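Local coordinates for alanine racemase (Actinobacillus succinogenes, PDB 3C3K), which is of uncertain activity despite its name, having the two-lobed periplasmic-binding-protein-like fold shared with the effector domains of LacI-type regulators, and probably binds a small ligand between its lobes, at residues T33-Y39 with V247-L251; I127-N131 with E143-L147. All coordinates share one frame; numbering follows the deposited sequence.

Contact 1 of 2, residues T33-Y39 with V247-L251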
loop_
_atom_site.group_PDB
_atom_site.type_symbol
_atom_site.label_atom_id
_atom_site.label_comp_id
_atom_site.label_asym_id
_atom_site.label_seq_id
_atom_site.Cartn_x
_atom_site.Cartn_y
_atom_site.Cartn_z
ATOM N N THR B 33 -11.503 12.941 -7.892
ATOM C CA THR B 33 -12.044 14.305 -7.985
ATOM C C THR B 33 -11.166 15.239 -8.753
ATOM O O THR B 33 -11.683 16.003 -9.548
ATOM C CB THR B 33 -12.542 14.846 -6.653
ATOM O OG1 THR B 33 -13.564 13.938 -6.197
ATOM C CG2 THR B 33 -13.168 16.238 -6.808
ATOM N N ALA B 34 -9.846 15.174 -8.542
ATOM C CA ALA B 34 -8.916 16.082 -9.229
ATOM C C ALA B 34 -8.995 15.892 -10.736
ATOM O O ALA B 34 -9.081 16.884 -11.457
ATOM C CB ALA B 34 -7.456 15.922 -8.690
ATOM N N GLU B 35 -9.076 14.644 -11.233
ATOM C CA GLU B 35 -8.928 14.424 -12.652
ATOM C C GLU B 35 -10.216 14.737 -13.436
ATOM O O GLU B 35 -10.164 14.833 -14.665
ATOM C CB GLU B 35 -8.447 13.010 -12.960
ATOM C CG GLU B 35 -7.116 12.682 -12.279
ATOM C CD GLU B 35 -6.370 11.468 -12.852
ATOM O OE1 GLU B 35 -6.970 10.391 -12.982
ATOM O OE2 GLU B 35 -5.158 11.575 -13.105
ATOM N N LYS B 36 -11.337 14.924 -12.734
ATOM C CA LYS B 36 -12.595 15.447 -13.328
ATOM C C LYS B 36 -12.611 16.954 -13.433
ATOM O O LYS B 36 -13.516 17.542 -14.069
ATOM C CB LYS B 36 -13.807 15.110 -12.459
ATOM C CG LYS B 36 -14.191 13.638 -12.508
ATOM C CD LYS B 36 -14.731 13.161 -13.910
ATOM C CE LYS B 36 -15.171 11.694 -13.848
ATOM N NZ LYS B 36 -15.441 11.300 -15.274
ATOM N N ASN B 37 -11.649 17.572 -12.765
ATOM C CA ASN B 37 -11.549 19.006 -12.691
ATOM C C ASN B 37 -10.325 19.567 -13.343
ATOM O O ASN B 37 -9.983 20.716 -13.062
ATOM C CB ASN B 37 -11.629 19.423 -11.247
ATOM C CG ASN B 37 -13.038 19.333 -10.728
ATOM O OD1 ASN B 37 -13.838 20.222 -10.977
ATOM N ND2 ASN B 37 -13.360 18.271 -10.015
ATOM N N GLY B 38 -9.644 18.762 -14.169
ATOM C CA GLY B 38 -8.543 19.258 -14.981
ATOM C C GLY B 38 -7.227 19.254 -14.222
ATOM O O GLY B 38 -6.294 20.022 -14.527
ATOM N N TYR B 39 -7.118 18.399 -13.231
ATOM C CA TYR B 39 -5.849 18.313 -12.496
ATOM C C TYR B 39 -5.321 16.916 -12.507
ATOM O O TYR B 39 -6.098 15.982 -12.479
ATOM C CB TYR B 39 -6.057 18.765 -11.056
ATOM C CG TYR B 39 -6.248 20.247 -10.943
ATOM C CD1 TYR B 39 -5.148 21.103 -10.818
ATOM C CD2 TYR B 39 -7.515 20.804 -10.913
ATOM C CE1 TYR B 39 -5.300 22.466 -10.751
ATOM C CE2 TYR B 39 -7.674 22.185 -10.848
ATOM C CZ TYR B 39 -6.546 22.994 -10.737
ATOM O OH TYR B 39 -6.674 24.352 -10.639
ATOM N N VAL B 247 -10.124 17.389 -2.067
ATOM C CA VAL B 247 -10.060 18.083 -3.360
ATOM C C VAL B 247 -11.119 19.114 -3.558
ATOM O O VAL B 247 -10.795 20.232 -4.029
ATOM C CB VAL B 247 -10.040 17.095 -4.551
ATOM C CG1 VAL B 247 -10.091 17.853 -5.908
ATOM C CG2 VAL B 247 -8.815 16.243 -4.427
ATOM N N SER B 248 -12.361 18.759 -3.217
ATOM C CA SER B 248 -13.463 19.690 -3.237
ATOM C C SER B 248 -13.219 20.968 -2.456
ATOM O O SER B 248 -13.591 22.054 -2.934
ATOM C CB SER B 248 -14.754 19.052 -2.738
ATOM O OG SER B 248 -15.301 18.387 -3.863
ATOM N N LEU B 249 -12.593 20.818 -1.288
ATOM C CA LEU B 249 -12.243 21.964 -0.467
ATOM C C LEU B 249 -11.110 22.764 -1.098
ATOM O O LEU B 249 -11.077 24.041 -0.990
ATOM C CB LEU B 249 -11.916 21.534 0.976
ATOM C CG LEU B 249 -12.999 20.842 1.836
ATOM C CD1 LEU B 249 -12.452 20.461 3.257
ATOM C CD2 LEU B 249 -14.166 21.765 1.956
ATOM N N LEU B 250 -10.182 22.060 -1.738
ATOM C CA LEU B 250 -9.053 22.706 -2.401
ATOM C C LEU B 250 -9.558 23.488 -3.593
ATOM O O LEU B 250 -9.036 24.542 -3.910
ATOM C CB LEU B 250 -7.991 21.690 -2.896
ATOM C CG LEU B 250 -6.615 22.305 -3.147
ATOM C CD1 LEU B 250 -5.968 22.550 -1.799
ATOM C CD2 LEU B 250 -5.730 21.356 -3.967
ATOM N N LEU B 251 -10.545 22.943 -4.292
ATOM C CA LEU B 251 -11.154 23.657 -5.429
ATOM C C LEU B 251 -11.939 24.922 -5.043
ATOM O O LEU B 251 -11.953 25.901 -5.789
ATOM C CB LEU B 251 -11.996 22.704 -6.306
ATOM C CG LEU B 251 -11.276 21.563 -7.053
ATOM C CD1 LEU B 251 -12.308 20.508 -7.595
ATOM C CD2 LEU B 251 -10.270 22.026 -8.155
#
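One face of the Asn37 amide is covered by Leu251, whose CD1 methyl stands almost straight above Asn37 CG at 3.4 Å; at the edge, Asn37 ND2 points to Thr33 O, 2.9 Å away and nearly in the amide plane. That bond is close to linear (168°) and fixes the rotation of the amide, so the methyl meets a held, flat surface. The second flat group, the Tyr39 ring, takes the other branch of the same leucine: Leu251 CD2 comes in obliquely to 3.7 Å from Tyr39 CE2. Leu251 thus forks between amide and phenol.

One helical turn earlier, aliphatic contacts take over. Thr33 CG2 meets Val247 CG1 at 3.6 Å. Both methyls lie opposite their own backbone N (chi1 of Val247 is 175°), and the two side chains pass each other in opposite directions. Val247 CG1 also reaches the backbone, 3.8 Å from Ala34 N. Ala34 O accepts from both Asn37 N and Tyr39 N, from opposite faces of its plane; these bonds hold the turn that presents Asn37 and Tyr39 to Leu251.

No hydrogen bond crosses; this is van der Waals packing, methyls against methyls, an amide face and an aromatic ring. Helix 239-254 lies beside the last turn of helix 21-35 and the start of strand 39-45, in the chain's first beta-alpha-beta unit. Ala34, Tyr39 and Leu250 all touch Leu11 of strand 9-15, and Tyr39 OH bonds Asp66.

Contact 2 of 2, residues I127-N131 with E143-L147; sequences IALIN and ESGYL
Tyr146 and Leu129 meet in the first half of a beta-alpha-beta unit, in which strand 127-131 is followed by helix 137-152 and then by the parallel strand 159-162. The helix segment runs back along the strand at 173°, its axis 9.8 Å away, as expected of the helical connection in such a crossover.

Two hydrogen bonds join the segments, one near each end. Tyr146 OH donates to Ile127 O over 2.7 Å, approaching a little out of the carbonyl plane. The same hydroxyl is bonded to Arg159 N, so a buried phenol ties the starts of two neighbouring strands together. At the other end Asn131 ND2 donates to Glu143 OE1 at 3.0 Å in a noticeably bent bond on the anti side of the carboxylate, with the amide and carboxylate planes 73° apart. Neither partner relies on this bond alone: Asn131 ND2 also reaches Ala139 O, and Glu143 OE1 has a stronger partner in Tyr162 OH. Gripped by both Asn131 ND2 and Tyr162 OH, the carboxylate is held in place.

Apolar contacts run between the two bonds, from Ile127 at one end to Leu129 in the middle. With CG roughly anti to the backbone N (chi1 157°), the Tyr146 ring extends toward the strand, and Ile127 CG2 lies 4.0 Å from Tyr146 CE2. Leu129 CD2 runs on toward the helix, packing 3.7 Å from Glu143 CA and 3.9 Å from Tyr146 CD1. The remaining interaction is a CH-pi contact: Leu129 CB sits over one face of the Tyr146 ring, 3.7 Å from its centroid and almost exactly on the ring normal.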
loop_
_atom_site.group_PDB
_atom_site.type_symbol
_atom_site.label_atom_id
_atom_site.label_comp_id
_atom_site.label_asym_id
_atom_site.label_seq_id
_atom_site.Cartn_x
_atom_site.Cartn_y
_atom_site.Cartn_z
ATOM N N ILE B 127 -8.111 -4.279 28.398
ATOM C CA ILE B 127 -8.020 -3.902 27.017
ATOM C C ILE B 127 -6.683 -3.177 26.885
ATOM O O ILE B 127 -6.419 -2.222 27.642
ATOM C CB ILE B 127 -9.199 -2.971 26.602
ATOM C CG1 ILE B 127 -10.542 -3.678 26.788
ATOM C CG2 ILE B 127 -9.021 -2.484 25.114
ATOM C CD1 ILE B 127 -11.708 -2.775 26.959
ATOM N N ALA B 128 -5.860 -3.619 25.945
ATOM C CA ALA B 128 -4.546 -3.017 25.625
ATOM C C ALA B 128 -4.677 -2.238 24.320
ATOM O O ALA B 128 -5.640 -2.453 23.534
ATOM C CB ALA B 128 -3.418 -4.145 25.489
ATOM N N LEU B 129 -3.740 -1.308 24.113
ATOM C CA LEU B 129 -3.650 -0.491 22.913
ATOM C C LEU B 129 -2.286 -0.704 22.240
ATOM O O LEU B 129 -1.233 -0.718 22.904
ATOM C CB LEU B 129 -3.866 1.005 23.255
ATOM C CG LEU B 129 -3.812 2.039 22.116
ATOM C CD1 LEU B 129 -5.189 1.991 21.340
ATOM C CD2 LEU B 129 -3.602 3.461 22.641
ATOM N N ILE B 130 -2.303 -0.957 20.937
ATOM C CA ILE B 130 -1.063 -0.900 20.173
ATOM C C ILE B 130 -1.144 0.455 19.440
ATOM O O ILE B 130 -2.044 0.665 18.574
ATOM C CB ILE B 130 -0.908 -2.079 19.143
ATOM C CG1 ILE B 130 -0.876 -3.406 19.870
ATOM C CG2 ILE B 130 0.433 -1.913 18.324
ATOM C CD1 ILE B 130 -0.766 -4.620 18.979
ATOM N N ASN B 131 -0.289 1.389 19.834
ATOM C CA ASN B 131 -0.283 2.697 19.173
ATOM C C ASN B 131 0.959 2.789 18.252
ATOM O O ASN B 131 1.807 1.885 18.255
ATOM C CB ASN B 131 -0.356 3.816 20.232
ATOM C CG ASN B 131 -0.913 5.104 19.692
ATOM O OD1 ASN B 131 -0.960 5.310 18.477
ATOM N ND2 ASN B 131 -1.258 6.039 20.590
ATOM N N GLU B 143 -5.211 7.398 21.640
ATOM C CA GLU B 143 -4.650 7.038 22.949
ATOM C C GLU B 143 -5.423 7.649 24.137
ATOM O O GLU B 143 -5.651 6.945 25.091
ATOM C CB GLU B 143 -3.138 7.352 23.001
ATOM C CG GLU B 143 -2.457 6.965 24.302
ATOM C CD GLU B 143 -0.925 7.046 24.298
ATOM O OE1 GLU B 143 -0.252 6.485 23.418
ATOM O OE2 GLU B 143 -0.355 7.636 25.241
ATOM N N SER B 144 -5.857 8.932 24.051
ATOM C CA SER B 144 -6.540 9.618 25.169
ATOM C C SER B 144 -7.872 8.997 25.292
ATOM O O SER B 144 -8.307 8.731 26.375
ATOM C CB SER B 144 -6.931 11.099 24.870
ATOM O OG SER B 144 -5.896 11.885 24.435
ATOM N N GLY B 145 -8.565 8.889 24.158
ATOM C CA GLY B 145 -9.889 8.313 24.092
ATOM C C GLY B 145 -9.846 6.950 24.799
ATOM O O GLY B 145 -10.675 6.698 25.664
ATOM N N TYR B 146 -8.861 6.093 24.462
ATOM C CA TYR B 146 -8.691 4.764 25.091
ATOM C C TYR B 146 -8.469 4.905 26.623
ATOM O O TYR B 146 -9.124 4.265 27.400
ATOM C CB TYR B 146 -7.467 4.042 24.473
ATOM C CG TYR B 146 -6.802 2.946 25.285
ATOM C CD1 TYR B 146 -5.591 3.192 25.973
ATOM C CD2 TYR B 146 -7.308 1.642 25.298
ATOM C CE1 TYR B 146 -4.955 2.211 26.719
ATOM C CE2 TYR B 146 -6.643 0.625 26.016
ATOM C CZ TYR B 146 -5.478 0.948 26.762
ATOM O OH TYR B 146 -4.815 -0.017 27.496
ATOM N N LEU B 147 -7.527 5.737 27.048
ATOM C CA LEU B 147 -7.156 5.795 28.481
ATOM C C LEU B 147 -8.302 6.378 29.329
ATOM O O LEU B 147 -8.653 5.848 30.392
ATOM C CB LEU B 147 -5.987 6.719 28.633
ATOM C CG LEU B 147 -4.631 6.152 28.251
ATOM C CD1 LEU B 147 -3.600 7.290 28.371
ATOM C CD2 LEU B 147 -4.363 5.049 29.201
#

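In the fold
The two contacts lie on opposite sides of the chain's centre, one in each lobe, with their centres 36 Å apart and nearest atoms about 24 Å apart. Contact 1 belongs to the lobe built on the parallel sheet that includes strands 9-15 and 39-45; contact 2 belongs to the lobe built on the sheet of strands 159-162, 127-131, 187-190 and 215-217. Along the chain, contact 2 is nested inside the loop that contact 1 closes: the chain leaves the first lobe, builds the second, then returns so that helix 239-254 packs in the first. This interleaving is characteristic of periplasmic-binding-protein-like folds, where neither lobe is a single continuous segment.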